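Local coordinates for capsular polysaccharide biosynthesis protein (Burkholderia pseudomallei, PDB 4BQN) that binds coenzyme A and is probably an acetyltransferase acting in capsular polysaccharide biosynthesis, at residues 148-159 and 298-308. The protein carries 1 engineered substitution. Sequence-based numbering, arbitrary orientation.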
ATOM      1  N   SER A 148      -8.915 -20.599   9.234  1.00 12.12           N
ATOM      2  CA  SER A 148      -8.081 -21.075   8.129  1.00 11.99           C
ATOM      3  C   SER A 148      -6.891 -20.148   7.900  1.00 11.62           C
ATOM      4  O   SER A 148      -5.751 -20.593   7.779  1.00 12.91           O
ATOM      5  CB  SER A 148      -8.906 -21.174   6.848  1.00 13.39           C
ATOM      6  OG  SER A 148      -8.119 -21.724   5.803  1.00 12.80           O
ATOM      7  N   LEU A 149      -7.158 -18.844   7.848  1.00 11.28           N
ATOM      8  CA  LEU A 149      -6.090 -17.866   7.683  1.00 11.90           C
ATOM      9  C   LEU A 149      -5.083 -17.955   8.826  1.00 12.76           C
ATOM     10  O   LEU A 149      -3.876 -17.835   8.598  1.00 12.47           O
ATOM     11  CB  LEU A 149      -6.677 -16.459   7.587  1.00 13.02           C
ATOM     12  CG  LEU A 149      -7.611 -16.208   6.403  1.00 12.52           C
ATOM     13  CD1 LEU A 149      -8.234 -14.817   6.506  1.00 15.58           C
ATOM     14  CD2 LEU A 149      -6.883 -16.381   5.078  1.00 13.74           C
ATOM     15  N   ARG A 150      -5.570 -18.179  10.048  1.00 10.73           N
ATOM     16  CA  ARG A 150      -4.670 -18.286  11.199  0.70 11.41           C
ATOM     17  C   ARG A 150      -3.742 -19.488  11.042  1.00 12.23           C
ATOM     18  O   ARG A 150      -2.528 -19.379  11.280  1.00 12.78           O
ATOM     19  CB  ARG A 150      -5.435 -18.359  12.521  0.70 12.05           C
ATOM     20  CG  ARG A 150      -4.527 -18.638  13.705  0.70 11.50           C
ATOM     21  CD  ARG A 150      -5.215 -18.181  14.969  0.70 12.04           C
ATOM     22  NE  ARG A 150      -4.311 -18.198  16.111  0.70 13.56           N
ATOM     23  CZ  ARG A 150      -4.523 -17.529  17.244  0.70 13.93           C
ATOM     24  NH1 ARG A 150      -5.604 -16.775  17.396  0.70 16.19           N
ATOM     25  NH2 ARG A 150      -3.645 -17.607  18.230  0.70 21.68           N
ATOM     26  N   ILE A 151      -4.289 -20.625  10.640  1.00 11.97           N
ATOM     27  CA  ILE A 151      -3.463 -21.798  10.373  1.00 12.09           C
ATOM     28  C   ILE A 151      -2.394 -21.479   9.320  1.00 12.99           C
ATOM     29  O   ILE A 151      -1.253 -21.965   9.412  1.00 13.88           O
ATOM     30  CB  ILE A 151      -4.336 -23.002   9.950  1.00 12.53           C
ATOM     31  CG1 ILE A 151      -5.132 -23.503  11.167  1.00 13.74           C
ATOM     32  CG2 ILE A 151      -3.506 -24.126   9.340  1.00 15.55           C
ATOM     33  CD1 ILE A 151      -6.322 -24.380  10.832  1.00 15.70           C
ATOM     34  N   ASP A 152      -2.742 -20.614   8.365  1.00 11.99           N
ATOM     35  CA  ASP A 152      -1.850 -20.290   7.255  1.00 11.96           C
ATOM     36  C   ASP A 152      -1.033 -19.014   7.445  1.00 12.02           C
ATOM     37  O   ASP A 152      -0.427 -18.545   6.480  1.00 12.32           O
ATOM     38  CB  ASP A 152      -2.664 -20.187   5.959  1.00 12.75           C
ATOM     39  CG  ASP A 152      -3.216 -21.526   5.512  1.00 13.95           C
ATOM     40  OD1 ASP A 152      -2.703 -22.573   5.979  1.00 16.74           O
ATOM     41  OD2 ASP A 152      -4.167 -21.539   4.693  1.00 15.75           O
ATOM     42  N   ILE A 153      -0.989 -18.447   8.654  1.00 11.76           N
ATOM     43  CA  ILE A 153      -0.372 -17.127   8.826  1.00 12.24           C
ATOM     44  C   ILE A 153       1.096 -17.079   8.392  1.00 12.13           C
ATOM     45  O   ILE A 153       1.518 -16.103   7.757  1.00 12.47           O
ATOM     46  CB  ILE A 153      -0.589 -16.569  10.248  1.00 12.56           C
ATOM     47  CG1 ILE A 153      -0.225 -15.084  10.274  1.00 12.47           C
ATOM     48  CG2 ILE A 153       0.185 -17.390  11.289  1.00 14.83           C
ATOM     49  CD1 ILE A 153      -0.634 -14.377  11.542  1.00 14.19           C
ATOM     50  N   ASP A 154       1.868 -18.130   8.677  1.00 13.03           N
ATOM     51  CA  ASP A 154       3.277 -18.110   8.295  1.00 14.14           C
ATOM     52  C   ASP A 154       3.444 -18.147   6.779  1.00 13.56           C
ATOM     53  O   ASP A 154       4.325 -17.488   6.226  1.00 14.15           O
ATOM     54  CB  ASP A 154       4.043 -19.268   8.929  1.00 15.98           C
ATOM     55  CG  ASP A 154       4.182 -19.133  10.429  1.00 19.49           C
ATOM     56  OD1 ASP A 154       4.135 -18.002  10.941  1.00 27.29           O
ATOM     57  OD2 ASP A 154       4.382 -20.171  11.096  1.00 26.78           O
ATOM     58  N   GLU A 155       2.605 -18.928   6.110  1.00 12.67           N
ATOM     59  CA  GLU A 155       2.641 -19.014   4.647  1.00 12.77           C
ATOM     60  C   GLU A 155       2.305 -17.644   4.049  1.00 11.72           C
ATOM     61  O   GLU A 155       2.943 -17.192   3.094  1.00 13.01           O
ATOM     62  CB  GLU A 155       1.657 -20.065   4.142  1.00 15.53           C
ATOM     63  CG  GLU A 155       1.552 -20.151   2.622  1.00 17.08           C
ATOM     64  CD  GLU A 155       0.561 -21.191   2.144  1.00 19.96           C
ATOM     65  OE1 GLU A 155      -0.068 -21.867   2.984  1.00 24.24           O
ATOM     66  OE2 GLU A 155       0.426 -21.339   0.913  1.00 24.52           O
ATOM     67  N   ILE A 156       1.274 -17.000   4.593  1.00 12.04           N
ATOM     68  CA  ILE A 156       0.872 -15.674   4.125  1.00 11.21           C
ATOM     69  C   ILE A 156       2.028 -14.697   4.276  1.00 10.98           C
ATOM     70  O   ILE A 156       2.374 -14.002   3.324  1.00 11.18           O
ATOM     71  CB  ILE A 156      -0.375 -15.179   4.874  1.00 10.89           C
ATOM     72  CG1 ILE A 156      -1.593 -16.042   4.500  1.00 12.03           C
ATOM     73  CG2 ILE A 156      -0.644 -13.713   4.550  1.00 13.61           C
ATOM     74  CD1 ILE A 156      -2.751 -15.935   5.485  1.00 13.22           C
ATOM     75  N   GLU A 157       2.628 -14.647   5.471  1.00 11.05           N
ATOM     76  CA  GLU A 157       3.708 -13.696   5.737  1.00 12.24           C
ATOM     77  C   GLU A 157       4.921 -13.962   4.859  1.00 12.29           C
ATOM     78  O   GLU A 157       5.538 -13.017   4.359  1.00 12.37           O
ATOM     79  CB  GLU A 157       4.110 -13.693   7.191  1.00 13.99           C
ATOM     80  CG  GLU A 157       3.041 -13.053   8.045  1.00 14.86           C
ATOM     81  CD  GLU A 157       3.409 -12.941   9.501  1.00 17.05           C
ATOM     82  OE1 GLU A 157       4.497 -13.421   9.892  1.00 20.99           O
ATOM     83  OE2 GLU A 157       2.594 -12.384  10.263  1.00 19.72           O
ATOM     84  N   SER A 158       5.264 -15.236   4.665  0.55 12.87           N
ATOM     85  CA  SER A 158       6.405 -15.596   3.806  0.55 14.30           C
ATOM     86  C   SER A 158       6.200 -15.067   2.385  0.55 13.14           C
ATOM     87  O   SER A 158       7.125 -14.515   1.789  0.55 13.71           O
ATOM     88  CB  SER A 158       6.652 -17.110   3.792  0.55 18.70           C
ATOM     89  OG  SER A 158       7.789 -17.429   3.002  0.55 20.34           O
ATOM     90  N   TRP A 159       4.984 -15.214   1.860  1.00 12.27           N
ATOM     91  CA  TRP A 159       4.670 -14.731   0.530  1.00 12.32           C
ATOM     92  C   TRP A 159       4.744 -13.201   0.490  1.00 10.87           C
ATOM     93  O   TRP A 159       5.300 -12.626  -0.454  1.00 12.56           O
ATOM     94  CB  TRP A 159       3.304 -15.239   0.081  1.00 13.32           C
ATOM     95  CG  TRP A 159       2.901 -14.764  -1.255  1.00 13.94           C
ATOM     96  CD1 TRP A 159       3.211 -15.329  -2.464  1.00 17.90           C
ATOM     97  CD2 TRP A 159       2.069 -13.626  -1.540  1.00 13.30           C
ATOM     98  NE1 TRP A 159       2.643 -14.596  -3.484  1.00 19.11           N
ATOM     99  CE2 TRP A 159       1.930 -13.553  -2.944  1.00 18.23           C
ATOM    100  CE3 TRP A 159       1.430 -12.668  -0.742  1.00 15.46           C
ATOM    101  CZ2 TRP A 159       1.172 -12.550  -3.576  1.00 20.00           C
ATOM    102  CZ3 TRP A 159       0.672 -11.669  -1.369  1.00 20.11           C
ATOM    103  CH2 TRP A 159       0.560 -11.617  -2.774  1.00 22.07           C
ATOM    104  N   ASN A 298      -1.790 -16.918  -7.131  1.00 15.55           N
ATOM    105  CA  ASN A 298      -0.545 -16.991  -6.365  1.00 16.34           C
ATOM    106  C   ASN A 298      -0.765 -16.818  -4.870  1.00 14.76           C
ATOM    107  O   ASN A 298       0.177 -16.542  -4.123  1.00 17.24           O
ATOM    108  CB  ASN A 298       0.460 -15.961  -6.892  1.00 23.06           C
ATOM    109  CG  ASN A 298       0.746 -16.130  -8.372  1.00 29.62           C
ATOM    110  OD1 ASN A 298       0.459 -15.245  -9.179  1.00 41.79           O
ATOM    111  ND2 ASN A 298       1.293 -17.281  -8.736  1.00 36.15           N
ATOM    112  N   ARG A 299      -2.009 -17.019  -4.437  1.00 12.93           N
ATOM    113  CA  ARG A 299      -2.370 -16.847  -3.026  1.00 12.31           C
ATOM    114  C   ARG A 299      -3.133 -18.081  -2.555  1.00 13.13           C
ATOM    115  O   ARG A 299      -4.364 -18.068  -2.472  1.00 15.21           O
ATOM    116  CB  ARG A 299      -3.209 -15.575  -2.829  1.00 12.80           C
ATOM    117  CG  ARG A 299      -2.494 -14.280  -3.223  1.00 11.36           C
ATOM    118  CD  ARG A 299      -3.427 -13.091  -3.062  1.00 10.96           C
ATOM    119  NE  ARG A 299      -2.802 -11.786  -3.316  1.00 11.00           N
ATOM    120  CZ  ARG A 299      -2.641 -11.239  -4.518  1.00 11.10           C
ATOM    121  NH1 ARG A 299      -3.004 -11.888  -5.625  1.00 12.89           N
ATOM    122  NH2 ARG A 299      -2.098 -10.036  -4.614  1.00 12.27           N
ATOM    123  N   ARG A 300      -2.394 -19.156  -2.272  1.00 14.03           N
ATOM    124  CA  ARG A 300      -2.985 -20.466  -1.980  1.00 16.52           C
ATOM    125  C   ARG A 300      -4.016 -20.415  -0.856  1.00 15.21           C
ATOM    126  O   ARG A 300      -5.026 -21.137  -0.879  1.00 18.21           O
ATOM    127  CB  ARG A 300      -1.866 -21.464  -1.618  1.00 19.22           C
ATOM    128  CG  ARG A 300      -2.278 -22.928  -1.602  1.00 24.79           C
ATOM    129  CD  ARG A 300      -1.075 -23.841  -1.407  1.00 25.91           C
ATOM    130  NE  ARG A 300      -0.554 -23.719  -0.048  1.00 24.50           N
ATOM    131  CZ  ARG A 300      -0.121 -24.743   0.682  1.00 36.41           C
ATOM    132  NH1 ARG A 300      -0.142 -25.979   0.191  1.00 46.14           N
ATOM    133  NH2 ARG A 300       0.328 -24.531   1.912  1.00 38.72           N
ATOM    134  N   TRP A 301      -3.754 -19.571   0.134  1.00 14.01           N
ATOM    135  CA  TRP A 301      -4.593 -19.499   1.336  1.00 13.54           C
ATOM    136  C   TRP A 301      -6.005 -19.008   1.041  1.00 12.55           C
ATOM    137  O   TRP A 301      -6.919 -19.288   1.809  1.00 13.41           O
ATOM    138  CB  TRP A 301      -3.965 -18.611   2.414  1.00 14.22           C
ATOM    139  CG  TRP A 301      -3.477 -17.305   1.857  1.00 12.79           C
ATOM    140  CD1 TRP A 301      -4.131 -16.115   1.851  1.00 13.72           C
ATOM    141  CD2 TRP A 301      -2.220 -17.083   1.209  1.00 14.26           C
ATOM    142  NE1 TRP A 301      -3.359 -15.149   1.224  1.00 13.87           N
ATOM    143  CE2 TRP A 301      -2.179 -15.724   0.821  1.00 14.57           C
ATOM    144  CE3 TRP A 301      -1.127 -17.914   0.904  1.00 16.75           C
ATOM    145  CZ2 TRP A 301      -1.075 -15.167   0.158  1.00 14.76           C
ATOM    146  CZ3 TRP A 301      -0.044 -17.365   0.240  1.00 17.59           C
ATOM    147  CH2 TRP A 301      -0.030 -16.006  -0.135  1.00 16.40           C
ATOM    148  N   VAL A 302      -6.197 -18.272  -0.057  1.00 13.77           N
ATOM    149  CA  VAL A 302      -7.516 -17.787  -0.426  0.70 13.79           C
ATOM    150  C   VAL A 302      -8.451 -18.951  -0.831  1.00 14.26           C
ATOM    151  O   VAL A 302      -9.554 -19.102  -0.304  1.00 15.46           O
ATOM    152  CB  VAL A 302      -7.393 -16.741  -1.551  0.70 15.85           C
ATOM    153  CG1 VAL A 302      -8.759 -16.254  -1.966  0.70 18.32           C
ATOM    154  CG2 VAL A 302      -6.541 -15.564  -1.091  0.70 20.24           C
ATOM    155  N   ARG A 303      -8.005 -19.788  -1.776  1.00 15.25           N
ATOM    156  CA  ARG A 303      -8.838 -20.952  -2.140  1.00 16.17           C
ATOM    157  C   ARG A 303      -8.957 -21.935  -0.982  1.00 15.10           C
ATOM    158  O   ARG A 303      -9.990 -22.579  -0.819  1.00 17.96           O
ATOM    159  CB  ARG A 303      -8.357 -21.681  -3.395  1.00 18.99           C
ATOM    160  CG  ARG A 303      -8.745 -21.000  -4.698  1.00 22.15           C
ATOM    161  CD  ARG A 303      -8.455 -21.876  -5.909  1.00 26.51           C
ATOM    162  NE  ARG A 303      -8.329 -21.073  -7.129  1.00 27.02           N
ATOM    163  CZ  ARG A 303      -9.352 -20.670  -7.876  1.00 25.34           C
ATOM    164  NH1 ARG A 303     -10.603 -20.986  -7.533  1.00 30.10           N
ATOM    165  NH2 ARG A 303      -9.124 -19.937  -8.960  1.00 25.82           N
ATOM    166  N   THR A 304      -7.900 -22.049  -0.174  1.00 14.54           N
ATOM    167  CA  THR A 304      -7.936 -22.927   0.987  1.00 14.48           C
ATOM    168  C   THR A 304      -8.999 -22.477   1.986  1.00 12.75           C
ATOM    169  O   THR A 304      -9.762 -23.310   2.489  1.00 14.48           O
ATOM    170  CB  THR A 304      -6.559 -23.007   1.658  1.00 15.73           C
ATOM    171  OG1 THR A 304      -5.664 -23.677   0.771  1.00 21.53           O
ATOM    172  CG2 THR A 304      -6.620 -23.776   2.972  1.00 16.16           C
ATOM    173  N   ALA A 305      -9.061 -21.175   2.275  1.00 13.45           N
ATOM    174  CA  ALA A 305     -10.076 -20.649   3.189  1.00 13.15           C
ATOM    175  C   ALA A 305     -11.489 -20.881   2.641  1.00 13.63           C
ATOM    176  O   ALA A 305     -12.384 -21.277   3.390  1.00 15.24           O
ATOM    177  CB  ALA A 305      -9.846 -19.173   3.465  1.00 15.05           C
ATOM    178  N   LEU A 306     -11.676 -20.655   1.337  1.00 14.60           N
ATOM    179  CA  LEU A 306     -12.981 -20.840   0.723  1.00 16.51           C
ATOM    180  C   LEU A 306     -13.422 -22.309   0.854  1.00 15.28           C
ATOM    181  O   LEU A 306     -14.581 -22.587   1.187  1.00 20.42           O
ATOM    182  CB  LEU A 306     -12.947 -20.405  -0.743  1.00 21.79           C
ATOM    183  CG  LEU A 306     -14.260 -20.090  -1.454  1.00 24.06           C
ATOM    184  CD1 LEU A 306     -14.915 -18.851  -0.857  1.00 28.23           C
ATOM    185  CD2 LEU A 306     -14.003 -19.928  -2.945  1.00 26.72           C
ATOM    186  N   ARG A 307     -12.488 -23.232   0.599  1.00 15.84           N
ATOM    187  CA  ARG A 307     -12.762 -24.667   0.671  0.60 17.66           C
ATOM    188  C   ARG A 307     -13.064 -25.101   2.108  1.00 17.48           C
ATOM    189  O   ARG A 307     -14.052 -25.798   2.368  1.00 20.05           O
ATOM    190  CB  ARG A 307     -11.589 -25.477   0.091  0.60 18.96           C
ATOM    191  CG  ARG A 307     -11.674 -26.975   0.346  0.60 19.83           C
ATOM    192  CD  ARG A 307     -10.460 -27.738  -0.167  0.60 27.84           C
ATOM    193  NE  ARG A 307      -9.202 -27.321   0.461  0.60 31.33           N
ATOM    194  CZ  ARG A 307      -8.807 -27.651   1.690  0.60 40.24           C
ATOM    195  NH1 ARG A 307      -9.567 -28.408   2.478  0.60 37.72           N
ATOM    196  NH2 ARG A 307      -7.640 -27.213   2.137  0.60 40.40           N
ATOM    197  N   ARG A 308     -12.205 -24.700   3.042  1.00 16.45           N
ATOM    198  CA  ARG A 308     -12.387 -25.100   4.431  1.00 17.87           C
ATOM    199  C   ARG A 308     -13.700 -24.595   5.022  1.00 17.49           C
ATOM    200  O   ARG A 308     -14.359 -25.316   5.766  1.00 19.95           O
ATOM    201  CB  ARG A 308     -11.222 -24.638   5.293  1.00 16.87           C
ATOM    202  CG  ARG A 308      -9.965 -25.458   5.080  1.00 15.67           C
ATOM    203  CD  ARG A 308      -8.824 -24.869   5.858  1.00 15.89           C
ATOM    204  NE  ARG A 308      -7.616 -25.667   5.734  1.00 15.70           N
ATOM    205  CZ  ARG A 308      -6.396 -25.224   6.005  1.00 15.53           C
ATOM    206  NH1 ARG A 308      -6.197 -23.956   6.370  1.00 16.12           N
ATOM    207  NH2 ARG A 308      -5.366 -26.050   5.877  1.00 18.38           N
TER
HETATM  208  O   HOH W   1      -6.420 -20.053   4.586  1.00 14.03           O
HETATM  209  O   HOH W   2      -2.984 -22.365   2.358  1.00 21.30           O
HETATM  210  O   HOH W   3      -2.788 -25.204   5.926  1.00 24.11           O
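Trp301 of the C-terminal helix 300-310 packs against Ile156 and Trp159 of helix 153-167, in an antiparallel helix contact beside the coenzyme A pocket. The short helical segments run at 154° to each other. Trp301 is a knob in a hole formed by Leu149, Glu155, Ile156 and Trp159. With chi1 at 47°, its CG lies between the backbone N and the carbonyl carbon, and the indole rests one face on Ile156 and its outer edge at Trp159. Ile156 CG1 is 3.5 Å from the centroid of the five-membered ring of Trp301, a CH-pi contact. The two indoles form an offset edge-to-face pair, planes 64° apart, with Trp301 CH2 3.4 Å from Trp159 CG. Arg299 CG lies over the six-membered ring of Trp159, which also touches the bound coenzyme A. Arg299 itself is salt-bridged to Glu101. Nearer solvent, Arg300 grips Glu155 side-on: Arg300 NE meets Glu155 OE2 at 2.7 Å and Arg300 NH2 meets Glu155 OE1 at 2.9 Å. Where helix 142-151 gives way to helix 153-167, Arg308 NH1 donates to Ser148 OG at 3.0 Å. The salt bridge from Arg308 NH1 to Asp152 OD2 is longer, at 3.6 Å. One water links Ser148 OG, Asp152 OD2 and Trp301 O; another joins Asp152 OD1 to Arg308 NH2.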